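Imelysin-like protein (Psychrobacter arcticus, PDB 3PF0) is of unknown function but belongs to the imelysin-like (peptidase M75) family and may be a metalloendopeptidase. Local coordinates at residues Q107-E113 and A270-K275; Y131-E135 and K257-P261; E172-Y176 and A262-G266; M241-E247 and L333-T338; P249-S253 and K327-Q331. All coordinates share one frame; numbering follows the deposited sequence.

Contact 1. Residues Q107-E113 and A270-K275; sequences QAWASAE and AIINAK
Lys275 and Glu113 meet because each side chain starts with CG anti to its carbonyl carbon (chi1 -67° in the lysine); the glutamate then runs extended, and the lysine bends only at its last torsion. NZ of Lys275 reaches OE1 of Glu113 at 2.9 Å, a salt bridge in which the ammonium comes in on the anti side of the oxygen, 35° out of the carboxylate plane. OE2 takes a weak bond from Trp109 NE1 and a hydrogen bond from Asn130, so partners on both oxygens should resist rotation of the carboxylate. On its way there, the lysine lays CG 3.6 Å from Ala110 O.

The two helices, 92-112 and 268-283, belong to an all-helical fold, and here their segment axes pass 8.2 Å apart with a crossing angle of -41°. Small residues allow that closeness: Ala110 CB sits 4.2 Å from Ala274 CB and also touches Ile271 CG2 at 4.0 Å. Along one border, Ser111 OG has only a weak, unsettled bond to Ala274 O, 3.4 Å away; its stronger partner is Thr278 OG1. At the other end of the contact, the Gln107 amide nitrogen comes close to Ala270, NE2 lying 3.7 Å from Ala270 CB, and a water joins that NE2, weakly, to Ala270 O and Asn273 ND2.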
# COMPACT_ATOMS: atom_id res chain seq x y z
N GLN A 107 6.79 2.80 1.18
CA GLN A 107 6.41 3.04 -0.22
C GLN A 107 6.14 1.70 -0.96
O GLN A 107 5.16 1.62 -1.70
CB GLN A 107 7.50 3.84 -0.94
CG GLN A 107 7.51 5.33 -0.56
CD GLN A 107 8.62 6.07 -1.25
OE1 GLN A 107 9.80 5.92 -0.93
NE2 GLN A 107 8.27 6.91 -2.20
N ALA A 108 6.99 0.66 -0.72
CA ALA A 108 6.85 -0.68 -1.32
C ALA A 108 5.57 -1.36 -0.84
O ALA A 108 4.88 -1.98 -1.64
CB ALA A 108 8.07 -1.55 -0.99
N TRP A 109 5.24 -1.25 0.44
CA TRP A 109 4.01 -1.84 0.95
C TRP A 109 2.78 -1.08 0.45
O TRP A 109 1.76 -1.71 0.18
CB TRP A 109 4.00 -1.96 2.46
CG TRP A 109 2.70 -2.52 2.98
CD1 TRP A 109 1.70 -1.84 3.60
CD2 TRP A 109 2.21 -3.85 2.76
NE1 TRP A 109 0.63 -2.67 3.82
CE2 TRP A 109 0.90 -3.90 3.29
CE3 TRP A 109 2.74 -5.01 2.15
CZ2 TRP A 109 0.13 -5.07 3.27
CZ3 TRP A 109 1.97 -6.16 2.12
CH2 TRP A 109 0.68 -6.19 2.67
N ALA A 110 2.88 0.26 0.30
CA ALA A 110 1.79 1.09 -0.22
C ALA A 110 1.41 0.61 -1.63
O ALA A 110 0.23 0.52 -1.94
CB ALA A 110 2.18 2.57 -0.24
N SER A 111 2.42 0.22 -2.43
CA SER A 111 2.23 -0.33 -3.77
C SER A 111 1.57 -1.71 -3.69
O SER A 111 0.58 -1.93 -4.38
CB SER A 111 3.57 -0.41 -4.49
OG SER A 111 4.00 0.92 -4.76
N ALA A 112 2.05 -2.60 -2.80
CA ALA A 112 1.49 -3.96 -2.59
C ALA A 112 0.02 -3.92 -2.10
O ALA A 112 -0.72 -4.89 -2.29
CB ALA A 112 2.35 -4.74 -1.59
N GLU A 113 -0.41 -2.78 -1.53
CA GLU A 113 -1.79 -2.59 -1.04
C GLU A 113 -2.82 -2.50 -2.19
O GLU A 113 -4.02 -2.44 -1.92
CB GLU A 113 -1.87 -1.36 -0.13
CG GLU A 113 -1.46 -1.67 1.30
CD GLU A 113 -1.52 -0.52 2.27
OE1 GLU A 113 -1.46 0.65 1.83
OE2 GLU A 113 -1.56 -0.78 3.50
N ALA A 270 4.95 10.98 -0.33
CA ALA A 270 5.65 9.79 -0.82
C ALA A 270 4.74 8.54 -0.82
O ALA A 270 4.86 7.72 -1.73
CB ALA A 270 6.89 9.52 0.02
N ILE A 271 3.84 8.41 0.18
CA ILE A 271 2.92 7.27 0.27
C ILE A 271 1.84 7.39 -0.83
O ILE A 271 1.60 6.41 -1.53
CB ILE A 271 2.31 7.11 1.70
CG1 ILE A 271 3.41 7.07 2.79
CG2 ILE A 271 1.39 5.88 1.79
CD1 ILE A 271 4.56 5.97 2.58
N ILE A 272 1.22 8.58 -1.00
CA ILE A 272 0.18 8.81 -2.01
C ILE A 272 0.76 8.62 -3.43
O ILE A 272 0.11 8.01 -4.27
CB ILE A 272 -0.52 10.20 -1.81
CG1 ILE A 272 -1.15 10.33 -0.39
CG2 ILE A 272 -1.56 10.49 -2.90
CD1 ILE A 272 -2.15 9.20 0.08
N ASN A 273 1.99 9.11 -3.66
CA ASN A 273 2.72 8.99 -4.93
C ASN A 273 2.98 7.52 -5.29
O ASN A 273 2.74 7.13 -6.44
CB ASN A 273 4.03 9.77 -4.83
CG ASN A 273 4.75 9.98 -6.13
OD1 ASN A 273 4.24 10.62 -7.06
ND2 ASN A 273 5.98 9.50 -6.19
N ALA A 274 3.43 6.71 -4.33
CA ALA A 274 3.69 5.28 -4.55
C ALA A 274 2.41 4.55 -4.97
O ALA A 274 2.44 3.76 -5.91
CB ALA A 274 4.27 4.65 -3.28
N LYS A 275 1.27 4.89 -4.32
CA LYS A 275 -0.03 4.30 -4.65
C LYS A 275 -0.49 4.74 -6.03
O LYS A 275 -0.94 3.89 -6.81
CB LYS A 275 -1.08 4.64 -3.58
CG LYS A 275 -0.79 4.00 -2.23
CD LYS A 275 -1.95 4.14 -1.27
CE LYS A 275 -1.72 3.23 -0.09
NZ LYS A 275 -2.98 2.65 0.41
O HOH W 1 6.68 7.82 -4.03

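Contact 2. Residues Y131-E135 and K257-P261; sequences YYPDE and KGHLP
Glu135 and Gly258 bring the two loops together, with 4.0 Å between their CA atoms, and the backbones run roughly antiparallel, their end-to-end directions 154° apart. They spread to 7.9 Å between the CA atoms of Tyr132 and Pro261. Gly258, at the close end, has a positive phi, which favours glycine. Water bridges the backbones in two places: one molecule accepts from the N-H groups of both Asp134 and His259, while another donates to Glu135 O, 2.7 Å away, and accepts from Gly258 N.

Where the chains diverge, Tyr132 spans the gap. Its ring leaves with CG anti to the backbone N (chi1 -174°), which carries the phenol across to the other loop. There OH donates to His259 O at 2.7 Å, in the carbonyl plane with a C=O...donor angle of 153°, and the same hydroxyl lies 3.4 Å from Pro261 CD. The imidazole of His259 presents its edge to Asp134 O, which lies in the ring plane 3.3 Å from His259 CD2. At the exposed end, Glu135 and Lys257 pair through a long salt bridge, OE1 to NZ 3.8 Å, with the aliphatic part of the lysine closer to the carboxylate than its charge is: Lys257 CD is 3.4 Å from Glu135 OE1.

Asp134 turns its own carboxylate to the backbone N atoms of Leu138 and Val139, at the start of helix 138-149. Tyr132 and Pro261 both rest on Ala245 of helix 225-250, and Pro261 also packs on Ile271 and Ile272 of helix 268-283.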
# COMPACT_ATOMS: atom_id res chain seq x y z
N TYR A 131 -1.05 -1.26 10.40
CA TYR A 131 -2.27 -0.99 11.16
C TYR A 131 -2.72 0.43 10.82
O TYR A 131 -2.24 1.41 11.40
CB TYR A 131 -2.09 -1.20 12.68
CG TYR A 131 -3.42 -1.39 13.37
CD1 TYR A 131 -4.21 -0.29 13.71
CD2 TYR A 131 -3.95 -2.66 13.57
CE1 TYR A 131 -5.48 -0.46 14.26
CE2 TYR A 131 -5.20 -2.84 14.15
CZ TYR A 131 -5.97 -1.74 14.49
OH TYR A 131 -7.20 -1.93 15.06
N TYR A 132 -3.62 0.53 9.84
CA TYR A 132 -4.11 1.80 9.31
C TYR A 132 -5.52 1.63 8.73
O TYR A 132 -5.76 0.65 8.04
CB TYR A 132 -3.14 2.32 8.21
CG TYR A 132 -3.46 3.70 7.68
CD1 TYR A 132 -2.96 4.84 8.31
CD2 TYR A 132 -4.31 3.88 6.59
CE1 TYR A 132 -3.28 6.12 7.85
CE2 TYR A 132 -4.63 5.15 6.12
CZ TYR A 132 -4.11 6.27 6.76
OH TYR A 132 -4.44 7.52 6.33
N PRO A 133 -6.47 2.57 8.92
CA PRO A 133 -6.40 3.80 9.75
C PRO A 133 -6.17 3.50 11.24
O PRO A 133 -6.34 2.37 11.69
CB PRO A 133 -7.78 4.44 9.54
CG PRO A 133 -8.34 3.82 8.29
CD PRO A 133 -7.81 2.41 8.32
N ASP A 134 -5.75 4.51 11.99
CA ASP A 134 -5.57 4.43 13.44
C ASP A 134 -6.20 5.68 14.03
O ASP A 134 -5.51 6.54 14.58
CB ASP A 134 -4.09 4.25 13.82
CG ASP A 134 -3.81 4.18 15.32
OD1 ASP A 134 -4.73 3.81 16.08
OD2 ASP A 134 -2.67 4.48 15.72
N GLU A 135 -7.53 5.79 13.90
CA GLU A 135 -8.35 6.92 14.35
C GLU A 135 -8.19 7.25 15.83
O GLU A 135 -8.37 8.41 16.21
CB GLU A 135 -9.83 6.65 14.05
CG GLU A 135 -10.20 6.86 12.59
CD GLU A 135 -11.53 6.27 12.15
OE1 GLU A 135 -12.53 6.40 12.89
OE2 GLU A 135 -11.57 5.71 11.03
N LYS A 257 -10.75 13.38 11.16
CA LYS A 257 -10.78 12.05 11.76
C LYS A 257 -9.62 11.23 11.19
O LYS A 257 -9.46 11.15 9.97
CB LYS A 257 -12.14 11.38 11.46
CG LYS A 257 -12.32 9.98 12.04
CD LYS A 257 -13.70 9.39 11.74
CE LYS A 257 -13.73 8.59 10.46
NZ LYS A 257 -14.98 7.80 10.33
N GLY A 258 -8.83 10.64 12.06
CA GLY A 258 -7.69 9.84 11.63
C GLY A 258 -6.48 10.67 11.25
O GLY A 258 -6.44 11.88 11.49
N HIS A 259 -5.49 10.01 10.64
CA HIS A 259 -4.23 10.66 10.28
C HIS A 259 -3.82 10.29 8.87
O HIS A 259 -4.27 9.28 8.33
CB HIS A 259 -3.11 10.27 11.27
CG HIS A 259 -3.55 10.27 12.70
ND1 HIS A 259 -3.46 11.41 13.48
CD2 HIS A 259 -4.14 9.29 13.43
CE1 HIS A 259 -3.98 11.08 14.66
NE2 HIS A 259 -4.41 9.82 14.67
N LEU A 260 -2.99 11.14 8.26
CA LEU A 260 -2.43 10.87 6.94
C LEU A 260 -1.49 9.68 7.04
O LEU A 260 -0.89 9.49 8.10
CB LEU A 260 -1.63 12.09 6.46
CG LEU A 260 -2.37 13.24 5.81
CD1 LEU A 260 -1.62 14.49 6.02
CD2 LEU A 260 -2.51 13.02 4.32
N PRO A 261 -1.27 8.88 5.97
CA PRO A 261 -0.24 7.83 6.08
C PRO A 261 1.13 8.51 6.29
O PRO A 261 1.31 9.63 5.82
CB PRO A 261 -0.36 7.08 4.75
CG PRO A 261 -0.97 8.05 3.81
CD PRO A 261 -1.85 8.95 4.61
O HOH W 2 -5.11 6.98 10.76
O HOH W 3 -9.19 10.63 14.86

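Contact 3. Residues E172-Y176 and A262-G266; sequences EEALY and AATAG
Tyr176 and Ala265 mark the nearest backbone approach, 6.6 Å between CA atoms, where helix 167-176 faces a short turn whose residues Ala263 to Ala265 have helical phi/psi without regular helical bonding. Glu172 carries the polar part of the contact. Its CG is anti to the backbone N (chi1 -178°) and the chain stays extended, placing the carboxylate beside the turn. Glu172 OE2 accepts the N-H of Ala265, N to O 2.8 Å, nearly straight at 158°, on its anti lone pair. OE1 works through water instead: two molecules donate to it, each 2.7 Å away, and pass the link on to Ala262 N and, weakly, Ala263 N. Direct and relayed bonds together grip both oxygens of this buried carboxylate.

Beside it, the Tyr176 ring turns one face to Ala265. Ala265 CA lies 3.8 Å from the Tyr176 ring centroid and 11° off the normal, a CH-pi contact, and Ala265 CB is 3.7 Å from Tyr176 CE1. Thr264 fits its methyl CG2 against Tyr176 CB at 3.7 Å. Arg99 makes a cation-pi contact with the Tyr176 ring, and Trp102 touches both Glu172 and Ala265. The arrangement is that of a helix-borne carboxylate holding a surface turn by one direct N-H bond and two water relays; the turn leads toward helix 268-283 of this all-helical fold.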
# COMPACT_ATOMS: atom_id res chain seq x y z
N GLU A 172 7.79 3.12 12.39
CA GLU A 172 7.78 4.56 12.18
C GLU A 172 7.88 5.30 13.50
O GLU A 172 8.69 6.22 13.65
CB GLU A 172 6.50 4.97 11.45
CG GLU A 172 6.45 6.47 11.15
CD GLU A 172 5.14 6.98 10.60
OE1 GLU A 172 4.15 6.21 10.59
OE2 GLU A 172 5.10 8.15 10.18
N GLU A 173 7.05 4.86 14.46
CA GLU A 173 6.96 5.42 15.80
C GLU A 173 8.28 5.24 16.54
O GLU A 173 8.75 6.20 17.14
CB GLU A 173 5.79 4.78 16.57
CG GLU A 173 5.49 5.41 17.92
CD GLU A 173 5.34 6.92 17.92
OE1 GLU A 173 4.32 7.42 17.38
OE2 GLU A 173 6.25 7.61 18.44
N ALA A 174 8.87 4.03 16.50
CA ALA A 174 10.13 3.76 17.19
C ALA A 174 11.31 4.55 16.59
O ALA A 174 12.16 5.03 17.35
CB ALA A 174 10.44 2.28 17.17
N LEU A 175 11.34 4.73 15.25
CA LEU A 175 12.42 5.47 14.57
C LEU A 175 12.29 7.00 14.70
O LEU A 175 13.30 7.70 14.64
CB LEU A 175 12.52 5.07 13.09
CG LEU A 175 13.03 3.64 12.85
CD1 LEU A 175 12.77 3.22 11.42
CD2 LEU A 175 14.50 3.49 13.21
N TYR A 176 11.06 7.51 14.90
CA TYR A 176 10.83 8.95 15.00
C TYR A 176 10.50 9.46 16.41
O TYR A 176 10.28 10.66 16.57
CB TYR A 176 9.71 9.35 14.05
CG TYR A 176 10.20 9.51 12.64
CD1 TYR A 176 10.26 8.42 11.77
CD2 TYR A 176 10.66 10.74 12.17
CE1 TYR A 176 10.76 8.55 10.48
CE2 TYR A 176 11.14 10.89 10.87
CZ TYR A 176 11.19 9.79 10.03
OH TYR A 176 11.66 9.94 8.75
N ALA A 262 2.03 7.88 7.08
CA ALA A 262 3.36 8.41 7.45
C ALA A 262 3.27 9.83 8.08
O ALA A 262 4.10 10.70 7.78
CB ALA A 262 4.30 8.42 6.24
N ALA A 263 2.29 10.03 8.98
CA ALA A 263 2.05 11.29 9.67
C ALA A 263 3.21 11.69 10.59
O ALA A 263 3.56 12.87 10.63
CB ALA A 263 0.76 11.22 10.48
N THR A 264 3.78 10.72 11.34
CA THR A 264 4.88 10.99 12.28
C THR A 264 6.16 11.32 11.50
O THR A 264 6.87 12.26 11.87
CB THR A 264 5.05 9.79 13.22
OG1 THR A 264 3.81 9.54 13.88
CG2 THR A 264 6.12 10.03 14.27
N ALA A 265 6.43 10.57 10.42
CA ALA A 265 7.59 10.77 9.54
C ALA A 265 7.45 12.05 8.70
O ALA A 265 8.46 12.62 8.27
CB ALA A 265 7.75 9.56 8.62
N GLY A 266 6.21 12.47 8.47
CA GLY A 266 5.88 13.63 7.66
C GLY A 266 6.17 13.35 6.20
O GLY A 266 6.67 14.22 5.47
O HOH W 4 2.85 5.10 8.56
O HOH W 5 2.06 7.90 10.98
O HOH W 6 3.39 7.14 15.17

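Contact 4. Residues M241-E247 and L333-T338; sequences MKSNAIE and LYDHLT
Lys242 reaches across to Leu337, Tyr334 and Thr338, meeting Thr338 at about a right angle. It starts with CG in the crowded position between the backbone N and the carbonyl carbon (chi1 69°). CB lies 3.7 Å from Leu337 CB, and CG is 4.0 Å from Tyr334 CE1. Further out, CD passes 3.6 Å from Thr338 OG1; the chain then bends at its last torsion, and NZ gives a weak hydrogen bond to Tyr334 OH at 3.1 Å.

Glu247 slants past the ring, its carboxylate plane 22° from the ring plane and Glu247 CB 3.8 Å from Tyr334 CE1, while Thr338 OG1 sits over one face, toward the rim, and donates to Tyr334 O. A wider pi-type turn in 241-247, with Glu247 N bonded to Lys242 O, is consistent with Lys242 and Glu247 both facing Tyr334. Deeper in, Ile246 CD1 meets Leu333 CD2 at 3.8 Å, and CE of selenomethionine Met241 reaches Leu337 CD2.

The segments are antiparallel, 170° between directions and 10.0 Å between axes. Ile272 of helix 268-283 backs Met241 and Ile246, and helix 298-316 covers Leu333 through Leu315.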
# COMPACT_ATOMS: atom_id res chain seq x y z
N MSE A 241 -7.96 5.47 -0.23
CA MSE A 241 -6.97 6.53 -0.26
C MSE A 241 -7.65 7.91 -0.17
O MSE A 241 -7.28 8.70 0.69
CB MSE A 241 -6.11 6.41 -1.51
CG MSE A 241 -5.28 7.63 -1.83
SE MSE A 241 -3.80 7.15 -2.99
CE MSE A 241 -4.75 6.62 -4.62
N LYS A 242 -8.63 8.21 -1.05
CA LYS A 242 -9.28 9.52 -1.01
C LYS A 242 -10.11 9.74 0.29
O LYS A 242 -10.16 10.86 0.78
CB LYS A 242 -10.14 9.79 -2.27
CG LYS A 242 -11.41 8.95 -2.43
CD LYS A 242 -12.14 9.34 -3.71
CE LYS A 242 -13.57 8.85 -3.76
NZ LYS A 242 -14.44 9.61 -2.83
N SER A 243 -10.72 8.67 0.84
CA SER A 243 -11.55 8.75 2.04
C SER A 243 -10.72 8.73 3.33
O SER A 243 -10.74 9.71 4.06
CB SER A 243 -12.56 7.61 2.08
OG SER A 243 -13.47 7.71 1.00
N ASN A 244 -10.02 7.61 3.61
CA ASN A 244 -9.27 7.40 4.86
C ASN A 244 -7.98 8.17 4.92
O ASN A 244 -7.61 8.58 6.02
CB ASN A 244 -8.99 5.91 5.11
CG ASN A 244 -10.23 5.06 5.23
OD1 ASN A 244 -11.33 5.53 5.57
ND2 ASN A 244 -10.09 3.77 4.97
N ALA A 245 -7.28 8.35 3.80
CA ALA A 245 -6.00 9.05 3.82
C ALA A 245 -6.10 10.55 3.49
O ALA A 245 -5.24 11.30 3.96
CB ALA A 245 -5.02 8.38 2.86
N ILE A 246 -7.11 10.99 2.71
CA ILE A 246 -7.17 12.40 2.30
C ILE A 246 -8.35 13.17 2.94
O ILE A 246 -8.10 14.08 3.71
CB ILE A 246 -7.17 12.54 0.74
CG1 ILE A 246 -5.90 11.90 0.10
CG2 ILE A 246 -7.36 14.00 0.26
CD1 ILE A 246 -4.50 12.52 0.48
N GLU A 247 -9.61 12.83 2.59
CA GLU A 247 -10.81 13.53 3.06
C GLU A 247 -10.91 13.59 4.58
O GLU A 247 -11.03 14.68 5.13
CB GLU A 247 -12.08 12.89 2.48
CG GLU A 247 -13.37 13.59 2.87
CD GLU A 247 -14.63 12.97 2.33
OE1 GLU A 247 -14.83 11.75 2.52
OE2 GLU A 247 -15.44 13.71 1.72
N LEU A 333 -6.69 17.88 -4.79
CA LEU A 333 -6.16 16.52 -4.75
C LEU A 333 -7.30 15.52 -4.55
O LEU A 333 -7.35 14.53 -5.28
CB LEU A 333 -5.07 16.35 -3.67
CG LEU A 333 -4.49 14.93 -3.48
CD1 LEU A 333 -3.85 14.38 -4.76
CD2 LEU A 333 -3.49 14.90 -2.35
N TYR A 334 -8.22 15.82 -3.61
CA TYR A 334 -9.39 14.97 -3.35
C TYR A 334 -10.27 14.88 -4.58
O TYR A 334 -10.69 13.79 -4.94
CB TYR A 334 -10.20 15.47 -2.14
CG TYR A 334 -11.47 14.66 -1.92
CD1 TYR A 334 -11.41 13.37 -1.40
CD2 TYR A 334 -12.71 15.17 -2.28
CE1 TYR A 334 -12.57 12.61 -1.24
CE2 TYR A 334 -13.87 14.41 -2.14
CZ TYR A 334 -13.79 13.13 -1.61
OH TYR A 334 -14.94 12.39 -1.45
N ASP A 335 -10.55 16.03 -5.22
CA ASP A 335 -11.38 16.14 -6.43
C ASP A 335 -10.79 15.32 -7.59
O ASP A 335 -11.54 14.63 -8.28
CB ASP A 335 -11.56 17.62 -6.83
CG ASP A 335 -12.53 18.41 -5.96
OD1 ASP A 335 -13.24 17.78 -5.13
OD2 ASP A 335 -12.60 19.65 -6.12
N HIS A 336 -9.44 15.35 -7.77
CA HIS A 336 -8.74 14.58 -8.79
C HIS A 336 -8.90 13.07 -8.51
O HIS A 336 -9.13 12.31 -9.45
CB HIS A 336 -7.25 14.96 -8.84
CG HIS A 336 -6.94 16.11 -9.75
ND1 HIS A 336 -7.16 17.42 -9.35
CD2 HIS A 336 -6.45 16.12 -11.00
CE1 HIS A 336 -6.80 18.18 -10.37
NE2 HIS A 336 -6.35 17.43 -11.39
N LEU A 337 -8.80 12.66 -7.22
CA LEU A 337 -8.93 11.26 -6.80
C LEU A 337 -10.37 10.76 -6.99
O LEU A 337 -10.57 9.60 -7.36
CB LEU A 337 -8.49 11.05 -5.34
CG LEU A 337 -6.99 11.17 -5.05
CD1 LEU A 337 -6.72 11.19 -3.56
CD2 LEU A 337 -6.17 10.06 -5.75
N THR A 338 -11.35 11.65 -6.76
CA THR A 338 -12.78 11.39 -6.92
C THR A 338 -13.08 11.19 -8.43
O THR A 338 -13.89 10.32 -8.78
CB THR A 338 -13.59 12.52 -6.27
OG1 THR A 338 -13.28 12.54 -4.88
CG2 THR A 338 -15.11 12.36 -6.44

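Contact 5. Residues P249-S253 and K327-Q331; sequences PLGLS and KATQQ
Lys327 NZ donates to Leu250 O at 3.1 Å, in the carbonyl plane with a C=O...donor angle of 146°, and also to Gln330 OE1 at 2.8 Å. Bends at chi2 (-78°) and chi4 (-79°) fold the lysine back so that its ammonium joins the two oxygens. Next to this polar link, Leu250 packs its two methyls against the Gln330 amide: Leu250 CD2 is 3.5 Å from Gln330 NE2, and Leu250 CD1 is 3.8 Å from Gln330 CD. Leu252 lies next along the helix, CD1 lying 3.9 Å from Gln330 O and CB 3.6 Å from Gln331 OE1.

Further bonds help position these groups. The Gln330 amide is held at both ends, since NE2 donates to Leu322 O while OE1 takes the lysine; Gln331 NE2 bonds to Asp335 OD1. Gly251, with positive phi, closes the end of helix 225-250 in a Schellman motif, and beyond it Leu252 faces helix 327-351. Leu260 packs on Leu250 from the neighbouring loop.

A positive charge therefore meets a carbonyl at the C-terminal end of helix 225-250, where the helix dipole would probably favour it, while the leucines pack on neutral glutamines, partly on their amide groups.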
# COMPACT_ATOMS: atom_id res chain seq x y z
N PRO A 249 -8.57 12.71 7.28
CA PRO A 249 -7.55 13.34 8.14
C PRO A 249 -7.38 14.84 7.95
O PRO A 249 -6.93 15.52 8.88
CB PRO A 249 -6.26 12.62 7.74
CG PRO A 249 -6.69 11.41 7.04
CD PRO A 249 -7.94 11.77 6.34
N LEU A 250 -7.71 15.36 6.76
CA LEU A 250 -7.56 16.78 6.45
C LEU A 250 -8.86 17.56 6.71
O LEU A 250 -8.87 18.79 6.58
CB LEU A 250 -7.08 16.96 5.00
CG LEU A 250 -5.78 16.23 4.61
CD1 LEU A 250 -5.53 16.32 3.11
CD2 LEU A 250 -4.58 16.73 5.40
N GLY A 251 -9.92 16.85 7.11
CA GLY A 251 -11.24 17.41 7.42
C GLY A 251 -11.80 18.26 6.30
O GLY A 251 -12.05 19.46 6.49
N LEU A 252 -11.98 17.66 5.12
CA LEU A 252 -12.48 18.36 3.94
C LEU A 252 -14.02 18.37 3.88
O LEU A 252 -14.60 19.30 3.31
CB LEU A 252 -11.91 17.74 2.65
CG LEU A 252 -10.38 17.62 2.52
CD1 LEU A 252 -10.00 16.88 1.28
CD2 LEU A 252 -9.69 18.99 2.52
N SER A 253 -14.67 17.34 4.45
CA SER A 253 -16.14 17.19 4.47
C SER A 253 -16.75 17.62 5.81
O SER A 253 -17.91 18.04 5.85
CB SER A 253 -16.53 15.75 4.16
OG SER A 253 -15.95 14.83 5.08
N LYS A 327 -5.55 24.52 1.98
CA LYS A 327 -6.83 23.81 2.01
C LYS A 327 -7.41 23.60 0.61
O LYS A 327 -7.94 22.53 0.34
CB LYS A 327 -7.84 24.55 2.90
CG LYS A 327 -7.90 24.01 4.33
CD LYS A 327 -8.70 22.71 4.44
CE LYS A 327 -8.52 22.04 5.78
NZ LYS A 327 -7.24 21.28 5.85
N ALA A 328 -7.27 24.60 -0.28
CA ALA A 328 -7.76 24.54 -1.66
C ALA A 328 -7.00 23.48 -2.47
O ALA A 328 -7.62 22.75 -3.25
CB ALA A 328 -7.63 25.91 -2.32
N THR A 329 -5.67 23.36 -2.25
CA THR A 329 -4.81 22.38 -2.94
C THR A 329 -5.15 20.96 -2.48
O THR A 329 -5.10 20.03 -3.29
CB THR A 329 -3.32 22.69 -2.70
OG1 THR A 329 -3.11 24.10 -2.73
CG2 THR A 329 -2.43 22.02 -3.73
N GLN A 330 -5.50 20.80 -1.20
CA GLN A 330 -5.89 19.51 -0.61
C GLN A 330 -7.24 19.08 -1.20
O GLN A 330 -7.44 17.89 -1.47
CB GLN A 330 -5.97 19.61 0.92
CG GLN A 330 -4.62 19.79 1.62
CD GLN A 330 -4.78 20.09 3.10
OE1 GLN A 330 -5.82 20.58 3.55
NE2 GLN A 330 -3.76 19.81 3.88
N GLN A 331 -8.14 20.07 -1.42
CA GLN A 331 -9.46 19.87 -2.03
C GLN A 331 -9.31 19.45 -3.49
O GLN A 331 -10.02 18.54 -3.93
CB GLN A 331 -10.33 21.14 -1.90
CG GLN A 331 -11.82 20.94 -2.22
CD GLN A 331 -12.47 19.84 -1.40
OE1 GLN A 331 -12.48 19.88 -0.17
NE2 GLN A 331 -13.02 18.84 -2.07

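Overall arrangement
Contact 1 lies deepest, its centre about 5 Å from the chain's centre, and joins two helices through alanines edged by a salt bridge. Contacts 2 and 3 are surface contacts made by the adjoining parts 257-261 and 262-266 of one loop, and both rely heavily on water. Contacts 4 and 5 share helices 225-250 and 327-351, with centres about 9 Å apart, and both are partly buried: contact 4 has the more apolar interior, while in contact 5 a lysine bonds to a carbonyl at the helix end. Helix 268-283 links contacts 1 to 4, Ile272 reaching Met241, Ala245 and Ile246 of contact 4, and Ile271 touching Pro261 of contact 2 and Ala262 of contact 3.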